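Putative dehydrogenase (Amycolatopsis orientalis, PDB 5A9T) is an imine reductase that probably uses NADPH to reduce imines to amines with stereoselectivity. Local coordinates at residues 6-11 against 22-27; 14-19 against 66-71; 73-78 against 89-94. One frame throughout, in Å; residues are numbered along the deposited sequence. Where two conformers were deposited one is given.

Interaction 1 of 3, residues 6-11 against 22-27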
loop_
_atom_site.group_PDB
_atom_site.type_symbol
_atom_site.label_atom_id
_atom_site.label_comp_id
_atom_site.label_asym_id
_atom_site.label_seq_id
_atom_site.Cartn_x
_atom_site.Cartn_y
_atom_site.Cartn_z
ATOM N N LEU A 6 16.650 30.769 21.359
ATOM C CA LEU A 6 16.943 29.525 22.137
ATOM C C LEU A 6 18.153 28.895 21.406
ATOM O O LEU A 6 18.101 28.749 20.155
ATOM C CB LEU A 6 15.742 28.653 21.937
ATOM C CG LEU A 6 15.702 27.284 22.716
ATOM C CD1 LEU A 6 16.243 26.010 22.067
ATOM C CD2 LEU A 6 16.349 27.429 24.031
ATOM N N PRO A 7 19.283 28.609 22.073
ATOM C CA PRO A 7 20.422 28.148 21.353
ATOM C C PRO A 7 20.231 26.617 21.000
ATOM O O PRO A 7 19.669 25.852 21.782
ATOM C CB PRO A 7 21.568 28.314 22.363
ATOM C CG PRO A 7 20.931 28.260 23.655
ATOM C CD PRO A 7 19.611 28.939 23.491
ATOM N N VAL A 8 20.680 26.232 19.826
ATOM C CA VAL A 8 20.681 24.853 19.446
ATOM C C VAL A 8 21.969 24.599 18.677
ATOM O O VAL A 8 22.395 25.476 17.915
ATOM C CB VAL A 8 19.510 24.495 18.505
ATOM C CG1 VAL A 8 19.591 22.992 18.195
ATOM C CG2 VAL A 8 18.201 24.944 19.075
ATOM N N THR A 9 22.611 23.453 18.843
ATOM C CA THR A 9 23.724 23.067 18.073
ATOM C C THR A 9 23.295 21.969 17.110
ATOM O O THR A 9 22.637 21.002 17.535
ATOM C CB THR A 9 24.837 22.584 18.972
ATOM O OG1 THR A 9 25.376 23.681 19.728
ATOM C CG2 THR A 9 25.969 21.966 18.207
ATOM N N VAL A 10 23.776 22.016 15.878
ATOM C CA VAL A 10 23.647 20.908 14.925
ATOM C C VAL A 10 25.017 20.391 14.610
ATOM O O VAL A 10 25.895 21.155 14.113
ATOM C CB VAL A 10 22.919 21.378 13.661
ATOM C CG1 VAL A 10 22.889 20.219 12.652
ATOM C CG2 VAL A 10 21.538 21.880 13.957
ATOM N N ALA A 11 25.286 19.130 14.894
ATOM C CA ALA A 11 26.490 18.457 14.570
ATOM C C ALA A 11 26.298 17.494 13.415
ATOM O O ALA A 11 25.596 16.491 13.528
ATOM C CB ALA A 11 27.020 17.700 15.773
ATOM N N ALA A 22 19.121 24.786 8.751
ATOM C CA ALA A 22 18.390 25.802 8.061
ATOM C C ALA A 22 16.996 26.015 8.579
ATOM O O ALA A 22 16.575 27.135 8.803
ATOM C CB ALA A 22 18.362 25.541 6.578
ATOM N N ALA A 23 16.299 24.890 8.910
ATOM C CA ALA A 23 14.995 24.989 9.478
ATOM C C ALA A 23 15.039 25.665 10.824
ATOM O O ALA A 23 14.160 26.435 11.203
ATOM C CB ALA A 23 14.366 23.613 9.508
ATOM N N LEU A 24 16.012 25.335 11.684
ATOM C CA LEU A 24 16.095 25.960 12.978
ATOM C C LEU A 24 16.432 27.462 12.929
ATOM O O LEU A 24 15.873 28.244 13.653
ATOM C CB LEU A 24 17.118 25.192 13.845
ATOM C CG LEU A 24 16.760 23.751 14.171
ATOM C CD1 LEU A 24 17.964 23.043 14.688
ATOM C CD2 LEU A 24 15.669 23.764 15.243
ATOM N N LEU A 25 17.213 27.795 11.958
ATOM C CA LEU A 25 17.511 29.212 11.685
ATOM C C LEU A 25 16.255 29.976 11.277
ATOM O O LEU A 25 16.029 31.077 11.834
ATOM C CB LEU A 25 18.622 29.372 10.616
ATOM C CG LEU A 25 20.014 29.008 10.986
ATOM C CD1 LEU A 25 20.953 28.848 9.787
ATOM C CD2 LEU A 25 20.545 30.081 11.915
ATOM N N ASP A 26 15.437 29.382 10.436
ATOM C CA ASP A 26 14.179 29.977 9.951
ATOM C C ASP A 26 13.216 30.212 11.111
ATOM O O ASP A 26 12.355 31.093 11.062
ATOM C CB ASP A 26 13.552 29.094 8.857
ATOM C CG ASP A 26 14.287 29.205 7.527
ATOM O OD1 ASP A 26 15.086 30.138 7.379
ATOM O OD2 ASP A 26 14.008 28.430 6.614
ATOM N N ARG A 27 13.331 29.430 12.191
ATOM C CA ARG A 27 12.445 29.544 13.373
ATOM C C ARG A 27 12.999 30.501 14.436
ATOM O O ARG A 27 12.459 30.632 15.554
ATOM C CB ARG A 27 12.254 28.146 13.995
ATOM C CG ARG A 27 11.404 27.184 13.173
ATOM C CD ARG A 27 9.954 27.235 13.633
ATOM N NE ARG A 27 9.820 26.623 14.947
ATOM C CZ ARG A 27 8.682 26.403 15.570
ATOM N NH1 ARG A 27 7.534 26.749 15.012
ATOM N NH2 ARG A 27 8.726 25.836 16.765
#

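Interaction 2 of 3, residues 14-19 against 66-71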
loop_
_atom_site.group_PDB
_atom_site.type_symbol
_atom_site.label_atom_id
_atom_site.label_comp_id
_atom_site.label_asym_id
_atom_site.label_seq_id
_atom_site.Cartn_x
_atom_site.Cartn_y
_atom_site.Cartn_z
ATOM N N GLY A 14 25.955 17.152 6.470
ATOM C CA GLY A 14 25.483 16.537 5.219
ATOM C C GLY A 14 24.195 17.185 4.768
ATOM O O GLY A 14 23.656 18.157 5.349
ATOM N N PRO A 15 23.572 16.670 3.718
ATOM C CA PRO A 15 22.342 17.327 3.199
ATOM C C PRO A 15 21.196 17.375 4.257
ATOM O O PRO A 15 20.518 18.382 4.363
ATOM C CB PRO A 15 21.957 16.303 2.082
ATOM C CG PRO A 15 23.244 15.786 1.604
ATOM C CD PRO A 15 24.118 15.609 2.853
ATOM N N MET A 16 21.062 16.289 5.018
ATOM C CA MET A 16 20.059 16.252 6.069
ATOM C C MET A 16 20.414 17.221 7.180
ATOM O O MET A 16 19.604 18.045 7.608
ATOM C CB MET A 16 19.798 14.864 6.599
ATOM C CG MET A 16 18.587 14.911 7.548
ATOM S SD MET A 16 17.012 15.453 6.865
ATOM C CE MET A 16 16.512 14.003 6.081
ATOM N N GLY A 17 21.635 17.163 7.745
ATOM C CA GLY A 17 21.993 18.099 8.792
ATOM C C GLY A 17 21.925 19.547 8.451
ATOM O O GLY A 17 21.518 20.359 9.243
ATOM N N SER A 18 22.325 19.826 7.211
ATOM C CA SER A 18 22.175 21.150 6.751
ATOM C C SER A 18 20.731 21.634 6.693
ATOM O O SER A 18 20.377 22.770 7.058
ATOM C CB SER A 18 22.775 21.268 5.350
ATOM O OG SER A 18 24.168 21.043 5.383
ATOM N N ALA A 19 19.794 20.740 6.236
ATOM C CA ALA A 19 18.372 21.071 6.250
ATOM C C ALA A 19 17.795 21.322 7.680
ATOM O O ALA A 19 17.027 22.188 7.904
ATOM C CB ALA A 19 17.563 20.007 5.533
ATOM N N VAL A 66 21.556 18.587 18.394
ATOM C CA VAL A 66 20.929 17.806 17.316
ATOM C C VAL A 66 21.960 17.157 16.466
ATOM O O VAL A 66 22.844 17.914 15.920
ATOM C CB VAL A 66 20.033 18.717 16.490
ATOM C CG1 VAL A 66 19.410 17.955 15.329
ATOM C CG2 VAL A 66 18.872 19.248 17.315
ATOM N N VAL A 67 22.109 15.836 16.502
ATOM C CA VAL A 67 23.240 15.145 15.904
ATOM C C VAL A 67 22.728 14.422 14.638
ATOM O O VAL A 67 21.759 13.642 14.731
ATOM C CB VAL A 67 23.907 14.240 16.892
ATOM C CG1 VAL A 67 25.091 13.541 16.228
ATOM C CG2 VAL A 67 24.399 14.984 18.102
ATOM N N CYS A 68 23.417 14.607 13.500
ATOM C CA CYS A 68 23.061 13.936 12.243
ATOM C C CYS A 68 24.363 13.663 11.485
ATOM O O CYS A 68 24.736 14.374 10.527
ATOM C CB CYS A 68 22.070 14.792 11.507
ATOM S SG CYS A 68 21.287 13.903 10.128
ATOM N N LEU A 69 25.061 12.629 11.967
ATOM C CA LEU A 69 26.433 12.311 11.445
ATOM C C LEU A 69 26.284 11.464 10.216
ATOM O O LEU A 69 25.269 10.864 9.977
ATOM C CB LEU A 69 27.241 11.595 12.496
ATOM C CG LEU A 69 27.511 12.369 13.803
ATOM C CD1 LEU A 69 28.093 11.370 14.788
ATOM C CD2 LEU A 69 28.385 13.537 13.688
ATOM N N ALA A 70 27.391 11.356 9.443
ATOM C CA ALA A 70 27.445 10.375 8.376
ATOM C C ALA A 70 27.217 8.949 8.873
ATOM O O ALA A 70 27.585 8.611 10.039
ATOM C CB ALA A 70 28.861 10.525 7.671
ATOM N N ASP A 71 26.666 8.031 8.066
ATOM C CA ASP A 71 26.448 6.615 8.521
ATOM C C ASP A 71 27.695 5.909 9.077
ATOM O O ASP A 71 27.684 5.154 10.024
ATOM C CB ASP A 71 25.856 5.670 7.419
ATOM C CG ASP A 71 24.543 6.181 6.817
ATOM O OD1 ASP A 71 23.869 7.062 7.439
ATOM O OD2 ASP A 71 24.149 5.682 5.734
#

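Interaction 3 of 3, residues 73-78 against 89-94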
loop_
_atom_site.group_PDB
_atom_site.type_symbol
_atom_site.label_atom_id
_atom_site.label_comp_id
_atom_site.label_asym_id
_atom_site.label_seq_id
_atom_site.Cartn_x
_atom_site.Cartn_y
_atom_site.Cartn_z
ATOM N N ASP A 73 30.195 7.132 10.556
ATOM C CA ASP A 73 30.791 7.803 11.711
ATOM C C ASP A 73 29.941 7.235 12.862
ATOM O O ASP A 73 28.976 6.394 12.669
ATOM C CB ASP A 73 30.583 9.297 11.562
ATOM C CG ASP A 73 31.517 10.175 12.444
ATOM O OD1 ASP A 73 32.351 9.688 13.353
ATOM O OD2 ASP A 73 31.514 11.419 12.329
ATOM N N ALA A 74 30.337 7.647 14.039
ATOM C CA ALA A 74 29.796 7.108 15.296
ATOM C C ALA A 74 29.783 8.256 16.298
ATOM O O ALA A 74 30.757 8.978 16.497
ATOM C CB ALA A 74 30.610 6.089 15.942
ATOM N N LEU A 75 28.699 8.320 17.030
ATOM C CA LEU A 75 28.596 9.369 18.055
ATOM C C LEU A 75 29.689 9.304 19.074
ATOM O O LEU A 75 30.210 10.352 19.480
ATOM C CB LEU A 75 27.260 9.112 18.800
ATOM C CG LEU A 75 26.598 10.047 19.654
ATOM C CD1 LEU A 75 26.240 11.144 18.676
ATOM C CD2 LEU A 75 25.343 9.481 20.302
ATOM N N TYR A 76 30.082 8.118 19.540
ATOM C CA TYR A 76 31.075 8.037 20.552
ATOM C C TYR A 76 32.389 8.700 20.052
ATOM O O TYR A 76 33.207 9.149 20.890
ATOM C CB TYR A 76 31.347 6.610 21.126
ATOM C CG TYR A 76 31.867 5.610 20.166
ATOM C CD1 TYR A 76 33.272 5.447 19.964
ATOM C CD2 TYR A 76 31.012 4.786 19.442
ATOM C CE1 TYR A 76 33.760 4.570 18.981
ATOM C CE2 TYR A 76 31.534 3.900 18.477
ATOM C CZ TYR A 76 32.915 3.779 18.274
ATOM O OH TYR A 76 33.391 2.868 17.300
ATOM N N SER A 77 32.628 8.539 18.734
ATOM C CA SER A 77 33.853 9.084 18.149
ATOM C C SER A 77 33.772 10.581 17.878
ATOM O O SER A 77 34.662 11.339 18.322
ATOM C CB SER A 77 34.197 8.354 16.858
ATOM O OG SER A 77 35.289 9.005 16.154
ATOM N N ALA A 78 32.718 11.064 17.210
ATOM C CA ALA A 78 32.569 12.493 16.953
ATOM C C ALA A 78 32.481 13.321 18.208
ATOM O O ALA A 78 33.070 14.413 18.243
ATOM C CB ALA A 78 31.353 12.716 16.084
ATOM N N ARG A 89 23.780 18.251 29.282
ATOM C CA ARG A 89 23.223 18.595 27.933
ATOM C C ARG A 89 22.427 17.456 27.459
ATOM O O ARG A 89 22.148 16.483 28.179
ATOM C CB ARG A 89 24.372 18.982 26.996
ATOM C CG ARG A 89 25.266 20.096 27.584
ATOM C CD ARG A 89 26.343 20.582 26.640
ATOM N NE ARG A 89 27.225 21.524 27.363
ATOM C CZ ARG A 89 26.916 22.798 27.499
ATOM N NH1 ARG A 89 25.949 23.406 26.900
ATOM N NH2 ARG A 89 27.649 23.551 28.347
ATOM N N VAL A 90 21.799 17.643 26.275
ATOM C CA VAL A 90 20.833 16.675 25.661
ATOM C C VAL A 90 21.258 16.408 24.253
ATOM O O VAL A 90 21.505 17.353 23.487
ATOM C CB VAL A 90 19.429 17.272 25.732
ATOM C CG1 VAL A 90 18.454 16.497 24.880
ATOM C CG2 VAL A 90 18.996 17.396 27.193
ATOM N N VAL A 91 21.268 15.137 23.865
ATOM C CA VAL A 91 21.525 14.694 22.469
ATOM C C VAL A 91 20.217 14.205 21.902
ATOM O O VAL A 91 19.589 13.293 22.454
ATOM C CB VAL A 91 22.592 13.644 22.456
ATOM C CG1 VAL A 91 22.575 12.938 21.081
ATOM C CG2 VAL A 91 24.000 14.241 22.773
ATOM N N VAL A 92 19.827 14.770 20.757
ATOM C CA VAL A 92 18.787 14.262 19.883
ATOM C C VAL A 92 19.492 13.718 18.675
ATOM O O VAL A 92 20.022 14.484 17.846
ATOM C CB VAL A 92 17.773 15.309 19.556
ATOM C CG1 VAL A 92 16.688 14.765 18.613
ATOM C CG2 VAL A 92 17.087 15.852 20.773
ATOM N N ASN A 93 19.562 12.375 18.576
ATOM C CA ASN A 93 20.255 11.701 17.533
ATOM C C ASN A 93 19.317 11.314 16.415
ATOM O O ASN A 93 18.486 10.447 16.634
ATOM C CB ASN A 93 20.894 10.453 18.099
ATOM C CG ASN A 93 21.845 9.782 17.099
ATOM O OD1 ASN A 93 21.982 10.182 15.952
ATOM N ND2 ASN A 93 22.540 8.675 17.576
ATOM N N LEU A 94 19.569 11.894 15.246
ATOM C CA LEU A 94 18.664 11.683 14.075
ATOM C C LEU A 94 19.292 10.762 13.076
ATOM O O LEU A 94 18.731 10.625 11.954
ATOM C CB LEU A 94 18.231 12.986 13.533
ATOM C CG LEU A 94 17.462 13.881 14.463
ATOM C CD1 LEU A 94 17.102 15.219 13.851
ATOM C CD2 LEU A 94 16.182 13.222 14.999
#

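Interaction 1 of 3, residues 6-11 against 22-27
Val8 and Leu24 carry the closest pair of CA atoms between the two segments, 8.0 Å apart, where the first strand of the Rossmann fold (7-11) runs beneath the last turn of helix 15-26. Together with strand 30-34 these elements make up the first beta-alpha-beta unit of the nucleotide-binding domain, and this contact is part of how the helix packs on the sheet. It is made by side chains alone and is purely apolar. Val8 and Val10, two residues apart, both direct their CB toward the helix, while the CB of Thr9 between them points away. Leu24 answers both valines with one methyl group, CD1, which bridges the two neighbouring branches on this face of the strand. The two valines share almost the same first torsion but offer different branches: Val8 presents CG1, the methyl anti to the backbone N (chi1 -179°), whereas Val10 presents CG2, the methyl anti to its carbonyl carbon. Across the contact, Leu24 meets the Val8 side chain at about a right angle. All three residues are buried. Leu24 also touches Val31 of the next strand and Leu154, and Val8 packs on Leu64 and Val66, which extends the same apolar layer over the adjoining strands. Val10 lies beside Leu13 and Gly17, both NADP(+)-binding residues, so this core adjoins the cofactor site. Leu24 CD1 sits 3.9 Å from Val8 CG1 and 3.8 Å from Val10 CG2.

Interaction 2 of 3, residues 14-19 against 66-71
Gly17 and Cys68 bring the backbones close, with their CA atoms 5.5 Å apart, where the first turn of helix 15-26 meets the end of strand 64-67 in the Rossmann fold. Gly14 and Gly17 belong to the glycine-rich GxGxxG motif of this fold, and Gly14, Met16, Gly17 and Ala70 bind NADP(+), so both segments contribute to the cofactor site. Hydrogen bonds hold each segment in its place. Gly14 is the N-cap residue, and its O accepts the bond from Ser18 N at 2.8 Å, beginning the helix; the next bond of the series runs from Ala19 N to Pro15 O at 3.1 Å. Past the strand, Asn95, itself an NADP(+)-binding residue, ties down the following loop: its ND2 is hydrogen-bonded to both Leu69 O and Asp71 OD1. The apolar packing centres on the sulfur of Cys68. SG, anti to its own backbone N (chi1 -167°), reaches toward the helix and lies 3.9 Å from both CB and CG of Met16, touching the base of that side chain. Beyond CG the methionine bends at chi2 (61°) and again at chi3, which carries its SD and CE away from Cys68; the side chain also packs on Pro125 and Val128. Leu20, one turn further along the helix from Met16, touches Cys68 and Val66 as well. Backbone packing accompanies this. Gly17 presents bare backbone to the strand end, and the same sulfur that meets Met16 also approaches the helix itself: Cys68 SG is 4.1 Å from Gly17 N.

Interaction 3 of 3, residues 73-78 against 89-94
Leu75 and Asn93 have the nearest CA atoms of the two segments, 8.7 Å apart, with the short helix 75-78 lying over strand 90-93 in a beta-alpha-beta unit of the Rossmann fold that starts at strand 64-67. From the helix segment, Leu75 makes the contact; Asn93 and Val91 meet it from the strand. Leu75, with CG anti to its backbone N (chi1 -165°), pushes CD2 toward the strand, while Asn93 comes from the opposite direction. CD2 stops 4.0 Å from Asn93 ND2, above the amide plane and out past its nitrogen end. The same methyl is 4.5 Å from Val91 CG1, a looser apolar touch to the next residue on this face of the strand. The amide is pinned at both ends: OD1 is hydrogen-bonded to the backbone N of Asn95, an NADP(+)-binding residue, and ND2 to the hydroxyl of Tyr116. These two bonds give both polar ends a partner and probably fix the amide's rotation against the leucine. Ala105 and Trp108 of helix 99-111 also pack on Leu75. Just ahead of the helix, Ala74 N donates to Asp73 OD1 at 2.9 Å, meeting the oxygen from above the carboxylate plane.

In the fold
From the N terminus, interaction 1 closes first, bringing helix 15-26 back over strand 7-11 after a ten-residue gap. Interaction 2 opens inside that span, at the start of the same helix, and closes only at the end of strand 64-67, so the two cross along the chain. Their strands are neighbours: Thr9 O meets Val66 N and Ala11 O meets Cys68 N in probable hydrogen bonds. Interaction 3 follows in series and closes a short span at strand 90-93, the next strand over. Val67 links it to interaction 2, pairing with Val92 and Leu94 and packing against Leu75. Together they tie two helices to three adjacent parallel strands of the nucleotide-binding domain.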